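Local coordinates for protein membrane-bound lytic murein transglycosylase A (Burkholderia pseudomallei, PDB 6QK4) that probably cleaves the beta-1,4 bond between MurNAc and GlcNAc in peptidoglycan, leaving a 1,6-anhydro ring on the MurNAc residue, at residues 291-296 / 333-338; 47-52 / 67-72; 89-94 / 340-345. One frame throughout, in Å; residues are numbered along the deposited sequence.

Interaction 1 (291-296 / 333-338); sequences TRPMTN and GRMKQN
A surface contact, with Thr291 and Pro293 against Gln337 and Met335, joins the hairpin loop 291-296, where strand 285-291 turns toward strand 298-307, to the link between helix 326-334 and strand 336-346. Its polar centre is the amide of Gln337: NE2 donates to OG1 of Thr291 at 2.9 Å, nearly straight (164°), with the hydroxyl in the amide plane. Thr291 keeps OG1 between its backbone N and carbonyl carbon (chi1 50°), where a water also bridges it to Asn338 O. A second water connects Gln337 NE2 to OD1 of Asn296. Gln337 OE1 accepts a bond from the backbone N-H of Lys336, N to OE1 2.8 Å, so bonds at both ends fix the rotation of the amide.

Beside this, the ring of Pro293 packs its CD on Met335 CG at 4.0 Å and its CB near Arg334 O. Met294, bent at chi2 and chi3, lays SD across the aliphatic part of Arg334, 3.4 Å from CG. Thr291 O is buried here without a polar partner. Trp322 of strand 317-324 backs Pro293 and Met335. The arrangement is a beta-hairpin turn resting on a helix-to-strand junction within the 3D domain, a family of the double-psi beta-barrel clan.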
loop_
_atom_site.group_PDB
_atom_site.type_symbol
_atom_site.label_atom_id
_atom_site.label_comp_id
_atom_site.label_asym_id
_atom_site.label_seq_id
_atom_site.Cartn_x
_atom_site.Cartn_y
_atom_site.Cartn_z
ATOM N N THR A 291 3.508 -4.484 14.571
ATOM C CA THR A 291 2.235 -5.052 15.011
ATOM C C THR A 291 1.168 -4.806 13.951
ATOM O O THR A 291 1.318 -3.943 13.088
ATOM C CB THR A 291 1.745 -4.449 16.364
ATOM O OG1 THR A 291 1.797 -3.015 16.289
ATOM C CG2 THR A 291 2.650 -4.894 17.509
ATOM N N ARG A 292 0.048 -5.560 14.072
ATOM C CA ARG A 292 -1.059 -5.405 13.121
ATOM C C ARG A 292 -1.942 -4.235 13.523
ATOM O O ARG A 292 -2.244 -4.074 14.693
ATOM C CB ARG A 292 -1.916 -6.650 13.106
ATOM C CG ARG A 292 -1.225 -7.903 12.711
ATOM C CD ARG A 292 -2.261 -8.908 12.226
ATOM N NE ARG A 292 -1.530 -9.950 11.536
ATOM C CZ ARG A 292 -1.469 -10.069 10.225
ATOM N NH1 ARG A 292 -2.166 -9.237 9.461
ATOM N NH2 ARG A 292 -0.759 -11.053 9.692
ATOM N N PRO A 293 -2.455 -3.494 12.557
ATOM C CA PRO A 293 -3.147 -2.236 12.880
ATOM C C PRO A 293 -4.422 -2.367 13.711
ATOM O O PRO A 293 -4.700 -1.479 14.532
ATOM C CB PRO A 293 -3.461 -1.648 11.489
ATOM C CG PRO A 293 -3.133 -2.723 10.473
ATOM C CD PRO A 293 -2.127 -3.655 11.125
ATOM N N MET A 294 -5.252 -3.379 13.493
ATOM C CA MET A 294 -6.536 -3.319 14.210
ATOM C C MET A 294 -6.530 -4.152 15.474
ATOM O O MET A 294 -7.135 -3.768 16.488
ATOM C CB MET A 294 -7.703 -3.766 13.314
ATOM C CG MET A 294 -7.637 -3.216 11.896
ATOM S SD MET A 294 -8.400 -1.587 11.824
ATOM C CE MET A 294 -9.722 -1.824 10.655
ATOM N N THR A 295 -5.804 -5.252 15.455
ATOM C CA THR A 295 -5.754 -6.120 16.624
ATOM C C THR A 295 -4.557 -5.863 17.500
ATOM O O THR A 295 -4.495 -6.404 18.616
ATOM C CB THR A 295 -5.671 -7.573 16.209
ATOM O OG1 THR A 295 -4.429 -7.743 15.500
ATOM C CG2 THR A 295 -6.864 -7.914 15.281
ATOM N N ASN A 296 -3.540 -5.135 16.999
ATOM C CA ASN A 296 -2.307 -4.878 17.727
ATOM C C ASN A 296 -1.493 -6.144 17.996
ATOM O O ASN A 296 -0.578 -6.129 18.801
ATOM C CB ASN A 296 -2.576 -4.126 19.040
ATOM C CG ASN A 296 -1.353 -3.332 19.511
ATOM O OD1 ASN A 296 -0.703 -2.630 18.725
ATOM N ND2 ASN A 296 -1.047 -3.436 20.798
ATOM N N GLY A 333 -5.016 1.949 6.093
ATOM C CA GLY A 333 -5.470 3.212 6.670
ATOM C C GLY A 333 -5.220 3.349 8.156
ATOM O O GLY A 333 -5.022 4.456 8.658
ATOM N N ARG A 334 -5.215 2.246 8.869
ATOM C CA ARG A 334 -5.057 2.289 10.302
ATOM C C ARG A 334 -3.618 2.034 10.728
ATOM O O ARG A 334 -3.347 2.026 11.921
ATOM C CB ARG A 334 -5.969 1.249 10.949
ATOM C CG ARG A 334 -7.462 1.402 10.606
ATOM C CD ARG A 334 -8.015 2.766 11.032
ATOM N NE ARG A 334 -8.494 3.550 9.879
ATOM C CZ ARG A 334 -8.400 4.881 9.755
ATOM N NH1 ARG A 334 -7.835 5.613 10.712
ATOM N NH2 ARG A 334 -8.864 5.488 8.659
ATOM N N MET A 335 -2.691 1.791 9.796
ATOM C CA MET A 335 -1.369 1.315 10.217
ATOM C C MET A 335 -0.488 2.510 10.582
ATOM O O MET A 335 -0.167 3.360 9.734
ATOM C CB MET A 335 -0.691 0.438 9.137
ATOM C CG MET A 335 0.282 -0.730 9.854
ATOM S SD MET A 335 1.187 -1.279 8.531
ATOM C CE MET A 335 2.144 -2.393 9.670
ATOM N N LYS A 336 -0.028 2.533 11.840
ATOM C CA LYS A 336 0.863 3.596 12.303
ATOM C C LYS A 336 1.520 3.047 13.556
ATOM O O LYS A 336 1.082 3.316 14.690
ATOM C CB LYS A 336 0.086 4.895 12.578
ATOM C CG LYS A 336 1.012 6.104 12.771
ATOM C CD LYS A 336 0.272 7.461 12.998
ATOM C CE LYS A 336 1.313 8.432 13.616
ATOM N NZ LYS A 336 1.000 9.851 13.327
ATOM N N GLN A 337 2.482 2.142 13.343
ATOM C CA GLN A 337 2.946 1.203 14.362
ATOM C C GLN A 337 4.433 1.375 14.606
ATOM O O GLN A 337 5.213 1.554 13.660
ATOM C CB GLN A 337 2.699 -0.294 13.947
ATOM C CG GLN A 337 1.375 -0.563 13.236
ATOM C CD GLN A 337 0.161 -0.246 14.124
ATOM O OE1 GLN A 337 -0.719 0.605 13.788
ATOM N NE2 GLN A 337 0.118 -0.892 15.304
ATOM N N ASN A 338 4.824 1.213 15.884
ATOM C CA ASN A 338 6.263 1.126 16.148
ATOM C C ASN A 338 6.823 -0.134 15.502
ATOM O O ASN A 338 6.138 -1.169 15.410
ATOM C CB ASN A 338 6.548 1.037 17.634
ATOM C CG ASN A 338 8.025 1.146 17.948
ATOM O OD1 ASN A 338 8.734 2.032 17.415
ATOM N ND2 ASN A 338 8.515 0.203 18.822
HETATM O O HOH W 1 4.199 -1.925 17.056
HETATM O O HOH W 2 -2.191 -1.147 17.267
#

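Interaction 2 (47-52 / 67-72); sequences ALRQNC and AAMRLD
Leu48 and Cys52, one turn apart on helix 44-55, meet Ala68 and Met69, where helix 62-68 gives way to the following turn, in a contact that is apolar in the middle, with a water bridge beside it. Leu48 presses its CD2 branch on the methyl of Ala68, 3.5 Å from CB, a tight carbon pair; the same branch comes within 4.5 Å of Leu71 CD1. With CG anti to the backbone N (chi1 173°), the leucine fork is carried across to the other segment. The Met69 chain, bent at both chi2 and chi3, brings its terminal CE to 3.4 Å from Cys52 CB, again closer than usual, and to 4.0 Å from Arg49 CG. The thioether thus lies obliquely over the aliphatic part of Arg49.

Polar linkage runs through one water. It accepts from Arg49 NH1 at 2.8 Å, lying in the guanidinium plane at its edge, and donates to Ala68 O and to Leu71 O, at 2.7 Å from the latter. These two carbonyls belong to the first and last residues of a type I turn, 68-71, closed by Leu71 N bonding to Ala68 O. Asp73 forms a salt bridge with the same NH1, anchoring the arginine tip just beyond the turn.

A covalent tie stands behind the apolar contacts: Cys52 SG is in a disulfide with Cys65, a residue of helix 62-68, so the two helices are stapled about one turn before Ala68. Farther out, Phe82 of helix 76-86 touches both Leu48 and Ala68, while Phe304 of strand 298-307 touches Ala47, Leu48 and Asn51. The pair is therefore two disulfide-linked helices, both touching helix 76-86, with helix 44-55 also resting on strand 298-307.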
loop_
_atom_site.group_PDB
_atom_site.type_symbol
_atom_site.label_atom_id
_atom_site.label_comp_id
_atom_site.label_asym_id
_atom_site.label_seq_id
_atom_site.Cartn_x
_atom_site.Cartn_y
_atom_site.Cartn_z
ATOM N N ALA A 47 8.333 -12.638 -3.708
ATOM C CA ALA A 47 8.944 -11.303 -3.713
ATOM C C ALA A 47 10.439 -11.402 -3.946
ATOM O O ALA A 47 11.025 -10.511 -4.571
ATOM C CB ALA A 47 8.654 -10.562 -2.397
ATOM N N LEU A 48 11.059 -12.494 -3.490
ATOM C CA LEU A 48 12.465 -12.740 -3.782
ATOM C C LEU A 48 12.743 -12.890 -5.287
ATOM O O LEU A 48 13.732 -12.357 -5.796
ATOM C CB LEU A 48 12.948 -13.998 -3.019
ATOM C CG LEU A 48 14.382 -14.475 -3.380
ATOM C CD1 LEU A 48 15.358 -13.493 -2.840
ATOM C CD2 LEU A 48 14.625 -15.784 -2.651
ATOM N N ARG A 49 11.920 -13.646 -6.016
ATOM C CA ARG A 49 12.155 -13.751 -7.456
ATOM C C ARG A 49 11.954 -12.412 -8.153
ATOM O O ARG A 49 12.699 -12.079 -9.080
ATOM C CB ARG A 49 11.228 -14.820 -8.038
ATOM C CG ARG A 49 11.667 -16.248 -7.658
ATOM C CD ARG A 49 10.978 -17.287 -8.552
ATOM N NE ARG A 49 9.524 -17.162 -8.507
ATOM C CZ ARG A 49 8.771 -17.704 -7.552
ATOM N NH1 ARG A 49 9.350 -18.404 -6.610
ATOM N NH2 ARG A 49 7.433 -17.561 -7.544
ATOM N N GLN A 50 10.971 -11.604 -7.712
ATOM C CA GLN A 50 10.863 -10.269 -8.323
ATOM C C GLN A 50 12.115 -9.460 -8.033
ATOM O O GLN A 50 12.631 -8.786 -8.910
ATOM C CB GLN A 50 9.626 -9.517 -7.813
ATOM C CG GLN A 50 8.325 -10.171 -8.210
ATOM C CD GLN A 50 8.079 -10.056 -9.752
ATOM O OE1 GLN A 50 8.822 -9.388 -10.492
ATOM N NE2 GLN A 50 7.018 -10.681 -10.208
ATOM N N ASN A 51 12.623 -9.524 -6.802
ATOM C CA ASN A 51 13.879 -8.848 -6.476
ATOM C C ASN A 51 15.014 -9.281 -7.413
ATOM O O ASN A 51 15.739 -8.449 -7.956
ATOM C CB ASN A 51 14.241 -9.173 -5.031
ATOM C CG ASN A 51 14.823 -8.010 -4.295
ATOM O OD1 ASN A 51 14.182 -6.954 -4.177
ATOM N ND2 ASN A 51 16.006 -8.216 -3.699
ATOM N N CYS A 52 15.180 -10.587 -7.599
ATOM C CA CYS A 52 16.253 -11.114 -8.448
ATOM C C CYS A 52 16.104 -10.737 -9.904
ATOM O O CYS A 52 17.100 -10.766 -10.655
ATOM C CB CYS A 52 16.254 -12.611 -8.307
ATOM S SG CYS A 52 17.107 -13.157 -6.803
ATOM N N ALA A 67 20.613 -19.638 -6.558
ATOM C CA ALA A 67 20.001 -20.585 -5.632
ATOM C C ALA A 67 18.529 -20.287 -5.457
ATOM O O ALA A 67 17.714 -21.204 -5.318
ATOM C CB ALA A 67 20.714 -20.537 -4.285
ATOM N N ALA A 68 18.169 -18.995 -5.477
ATOM C CA ALA A 68 16.777 -18.639 -5.215
ATOM C C ALA A 68 15.863 -19.202 -6.295
ATOM O O ALA A 68 14.717 -19.582 -6.006
ATOM C CB ALA A 68 16.639 -17.122 -5.112
ATOM N N MET A 69 16.351 -19.287 -7.529
ATOM C CA MET A 69 15.520 -19.784 -8.609
ATOM C C MET A 69 15.232 -21.273 -8.449
ATOM O O MET A 69 14.334 -21.792 -9.123
ATOM C CB MET A 69 16.200 -19.497 -9.965
ATOM C CG MET A 69 16.353 -18.025 -10.273
ATOM S SD MET A 69 14.768 -17.131 -10.296
ATOM C CE MET A 69 15.201 -15.669 -9.400
ATOM N N ARG A 70 15.941 -21.967 -7.565
ATOM C CA ARG A 70 15.635 -23.377 -7.326
ATOM C C ARG A 70 14.562 -23.599 -6.246
ATOM O O ARG A 70 14.172 -24.741 -5.993
ATOM C CB ARG A 70 16.944 -24.132 -7.000
ATOM C CG ARG A 70 18.116 -23.650 -7.920
ATOM C CD ARG A 70 19.183 -24.709 -8.236
ATOM N NE ARG A 70 19.483 -25.556 -7.084
ATOM C CZ ARG A 70 20.477 -25.324 -6.230
ATOM N NH1 ARG A 70 21.257 -24.261 -6.399
ATOM N NH2 ARG A 70 20.685 -26.147 -5.204
ATOM N N LEU A 71 14.088 -22.550 -5.589
ATOM C CA LEU A 71 13.142 -22.710 -4.479
ATOM C C LEU A 71 11.712 -22.681 -4.977
ATOM O O LEU A 71 11.368 -21.818 -5.785
ATOM C CB LEU A 71 13.306 -21.553 -3.500
ATOM C CG LEU A 71 14.705 -21.422 -2.905
ATOM C CD1 LEU A 71 14.748 -20.196 -2.075
ATOM C CD2 LEU A 71 15.075 -22.689 -2.066
ATOM N N ASP A 72 10.837 -23.553 -4.446
ATOM C CA ASP A 72 9.424 -23.370 -4.744
ATOM C C ASP A 72 8.783 -22.546 -3.614
ATOM O O ASP A 72 9.375 -22.305 -2.562
ATOM C CB ASP A 72 8.733 -24.729 -4.935
ATOM C CG ASP A 72 8.738 -25.570 -3.677
ATOM O OD1 ASP A 72 8.111 -25.154 -2.701
ATOM O OD2 ASP A 72 9.361 -26.678 -3.673
HETATM O O HOH W 3 11.991 -19.166 -5.951
#

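Interaction 3 (89-94 / 340-345); sequences PFQFAN and RMWLLF
Phe90 and Leu343 form the central hydrogen-bonded pair of an antiparallel strand pairing, in which the short strand 87-92 runs beside the long C-terminal strand 336-346. The segment axes approach to 4.3 Å and their directions differ by 144°, an antiparallel pair with a clear twist.

Backbone bonds set the register. Phe90 N donates to Leu343 O at 2.8 Å and Leu343 N to Phe90 O at 2.9 Å, while Phe92 N reaches Met341 O at 3.1 Å. Pro89 with Leu344 and Gln91 with Trp342 are the non-hydrogen-bonded pairs that flank the Phe90 pair. Between the bonds, Trp342 CA makes a CA-H...O contact with Phe90 O. A water that accepts from Met341 N also lies 2.7 Å from Phe92 O and may bridge the two.

Aromatic contacts hold the face that carries Phe90 and Leu343. Phe345 turns its ring edge toward the face of Phe90 in an offset edge-to-face pair, with planes 88° apart and centroids separated by 5.4 Å. Phe92, its CG anti to the backbone N, receives Leu343 over one ring face: CD1 makes a CH-pi contact 14° off the ring normal. The sulfur of Met341 instead sits at the edge of that ring, a Met-aromatic contact, with the two side chains running alongside each other in the same direction. Leu25 of strand 25-27, the neighbour on the other flank of 87-92, also touches Phe90 and Phe92.

Apolar packing covers the opposite face. Pro89 CB meets Trp342 CB, and the indole lies obliquely against the backbone and CB of Gln91. The nearest indole atom is Trp342 CD1, 3.4 Å from Gln91 CA.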
loop_
_atom_site.group_PDB
_atom_site.type_symbol
_atom_site.label_atom_id
_atom_site.label_comp_id
_atom_site.label_asym_id
_atom_site.label_seq_id
_atom_site.Cartn_x
_atom_site.Cartn_y
_atom_site.Cartn_z
ATOM N N PRO A 89 21.959 -11.077 8.627
ATOM C CA PRO A 89 21.133 -9.949 9.070
ATOM C C PRO A 89 21.909 -8.915 9.885
ATOM O O PRO A 89 22.758 -9.247 10.710
ATOM C CB PRO A 89 20.059 -10.653 9.923
ATOM C CG PRO A 89 20.862 -11.841 10.617
ATOM C CD PRO A 89 21.961 -12.200 9.590
ATOM N N PHE A 90 21.592 -7.627 9.668
ATOM C CA PHE A 90 22.247 -6.526 10.368
ATOM C C PHE A 90 21.189 -5.707 11.077
ATOM O O PHE A 90 20.335 -5.096 10.422
ATOM C CB PHE A 90 23.023 -5.583 9.445
ATOM C CG PHE A 90 24.295 -6.196 8.881
ATOM C CD1 PHE A 90 24.195 -7.191 7.928
ATOM C CD2 PHE A 90 25.586 -5.744 9.265
ATOM C CE1 PHE A 90 25.322 -7.794 7.386
ATOM C CE2 PHE A 90 26.725 -6.335 8.679
ATOM C CZ PHE A 90 26.573 -7.366 7.765
ATOM N N GLN A 91 21.262 -5.666 12.395
ATOM C CA GLN A 91 20.355 -4.767 13.139
ATOM C C GLN A 91 20.546 -3.318 12.672
ATOM O O GLN A 91 21.677 -2.847 12.547
ATOM C CB GLN A 91 20.641 -4.939 14.657
ATOM C CG GLN A 91 20.034 -3.827 15.516
ATOM C CD GLN A 91 20.667 -3.800 16.873
ATOM O OE1 GLN A 91 20.235 -4.524 17.768
ATOM N NE2 GLN A 91 21.685 -2.979 17.034
ATOM N N PHE A 92 19.434 -2.624 12.327
ATOM C CA PHE A 92 19.488 -1.321 11.656
ATOM C C PHE A 92 19.021 -0.227 12.601
ATOM O O PHE A 92 17.906 -0.307 13.150
ATOM C CB PHE A 92 18.576 -1.370 10.443
ATOM C CG PHE A 92 18.620 -0.138 9.576
ATOM C CD1 PHE A 92 19.833 0.406 9.189
ATOM C CD2 PHE A 92 17.439 0.438 9.128
ATOM C CE1 PHE A 92 19.869 1.540 8.325
ATOM C CE2 PHE A 92 17.479 1.590 8.308
ATOM C CZ PHE A 92 18.686 2.125 7.900
ATOM N N ALA A 93 19.870 0.776 12.823
ATOM C CA ALA A 93 19.482 1.876 13.687
ATOM C C ALA A 93 19.349 3.202 12.940
ATOM O O ALA A 93 19.991 3.438 11.902
ATOM C CB ALA A 93 20.489 2.038 14.828
ATOM N N ASN A 94 18.513 4.073 13.503
ATOM C CA ASN A 94 18.449 5.474 13.081
ATOM C C ASN A 94 19.790 6.181 13.323
ATOM O O ASN A 94 20.616 5.757 14.123
ATOM C CB ASN A 94 17.355 6.196 13.865
ATOM C CG ASN A 94 15.982 5.758 13.455
ATOM O OD1 ASN A 94 15.656 5.813 12.269
ATOM N ND2 ASN A 94 15.180 5.284 14.429
ATOM N N ARG A 340 10.801 -2.368 14.287
ATOM C CA ARG A 340 12.250 -2.660 14.296
ATOM C C ARG A 340 12.654 -3.338 12.978
ATOM O O ARG A 340 11.887 -4.123 12.381
ATOM C CB ARG A 340 12.617 -3.596 15.444
ATOM C CG ARG A 340 12.425 -2.965 16.810
ATOM C CD ARG A 340 13.419 -1.822 17.043
ATOM N NE ARG A 340 13.189 -1.187 18.366
ATOM C CZ ARG A 340 13.681 -1.619 19.549
ATOM N NH1 ARG A 340 14.416 -2.746 19.632
ATOM N NH2 ARG A 340 13.339 -0.926 20.670
ATOM N N MET A 341 13.880 -3.086 12.542
ATOM C CA MET A 341 14.357 -3.614 11.253
ATOM C C MET A 341 15.721 -4.262 11.382
ATOM O O MET A 341 16.573 -3.787 12.143
ATOM C CB MET A 341 14.504 -2.497 10.180
ATOM C CG MET A 341 13.180 -2.048 9.730
ATOM S SD MET A 341 13.592 -0.689 8.523
ATOM C CE MET A 341 11.925 -0.340 7.991
ATOM N N TRP A 342 15.918 -5.331 10.604
ATOM C CA TRP A 342 17.231 -5.862 10.253
ATOM C C TRP A 342 17.357 -5.872 8.740
ATOM O O TRP A 342 16.464 -6.391 8.048
ATOM C CB TRP A 342 17.403 -7.311 10.761
ATOM C CG TRP A 342 17.353 -7.395 12.284
ATOM C CD1 TRP A 342 18.427 -7.599 13.110
ATOM C CD2 TRP A 342 16.196 -7.222 13.160
ATOM N NE1 TRP A 342 18.001 -7.578 14.460
ATOM C CE2 TRP A 342 16.661 -7.302 14.493
ATOM C CE3 TRP A 342 14.829 -6.942 12.928
ATOM C CZ2 TRP A 342 15.792 -7.221 15.612
ATOM C CZ3 TRP A 342 13.957 -6.792 14.065
ATOM C CH2 TRP A 342 14.466 -6.952 15.384
ATOM N N LEU A 343 18.470 -5.340 8.215
ATOM C CA LEU A 343 18.738 -5.402 6.777
ATOM C C LEU A 343 19.543 -6.658 6.474
ATOM O O LEU A 343 20.483 -6.993 7.206
ATOM C CB LEU A 343 19.526 -4.169 6.339
ATOM C CG LEU A 343 18.964 -2.785 6.648
ATOM C CD1 LEU A 343 19.611 -1.723 5.747
ATOM C CD2 LEU A 343 17.502 -2.677 6.431
ATOM N N LEU A 344 19.163 -7.375 5.439
ATOM C CA LEU A 344 19.931 -8.543 5.026
ATOM C C LEU A 344 20.911 -8.143 3.920
ATOM O O LEU A 344 20.539 -7.430 2.996
ATOM C CB LEU A 344 19.030 -9.638 4.466
ATOM C CG LEU A 344 18.181 -10.464 5.455
ATOM C CD1 LEU A 344 17.245 -9.643 6.204
ATOM C CD2 LEU A 344 17.452 -11.480 4.683
ATOM N N PHE A 345 22.141 -8.675 3.990
ATOM C CA PHE A 345 23.097 -8.454 2.896
ATOM C C PHE A 345 23.591 -9.815 2.453
ATOM O O PHE A 345 23.856 -10.661 3.306
ATOM C CB PHE A 345 24.276 -7.592 3.347
ATOM C CG PHE A 345 23.886 -6.167 3.530
ATOM C CD1 PHE A 345 23.847 -5.306 2.440
ATOM C CD2 PHE A 345 23.483 -5.701 4.783
ATOM C CE1 PHE A 345 23.417 -3.982 2.583
ATOM C CE2 PHE A 345 23.055 -4.407 4.955
ATOM C CZ PHE A 345 23.004 -3.521 3.861
HETATM O O HOH W 4 15.550 -1.232 14.129
#

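Interactions 1 and 3 draw on successive parts of the C-terminal strand 336-346: its start meets the hairpin loop 291-296, and residues 340-345 pair with strand 87-92. Their centres lie about 21 Å apart, and along the chain interaction 1 is nested within the loop closed by interaction 3, which joins segments 246 residues apart. Interaction 2 comes first in sequence, as a local helical contact; its centre is about 29 Å from that of interaction 1 and about 21 Å from that of interaction 3. One strand near the C-terminus thus ties the N-terminal part of the chain to the 3D domain, while the disulfide-linked helix pair touches neither contact, its nearest atoms about 15 and 8 Å away.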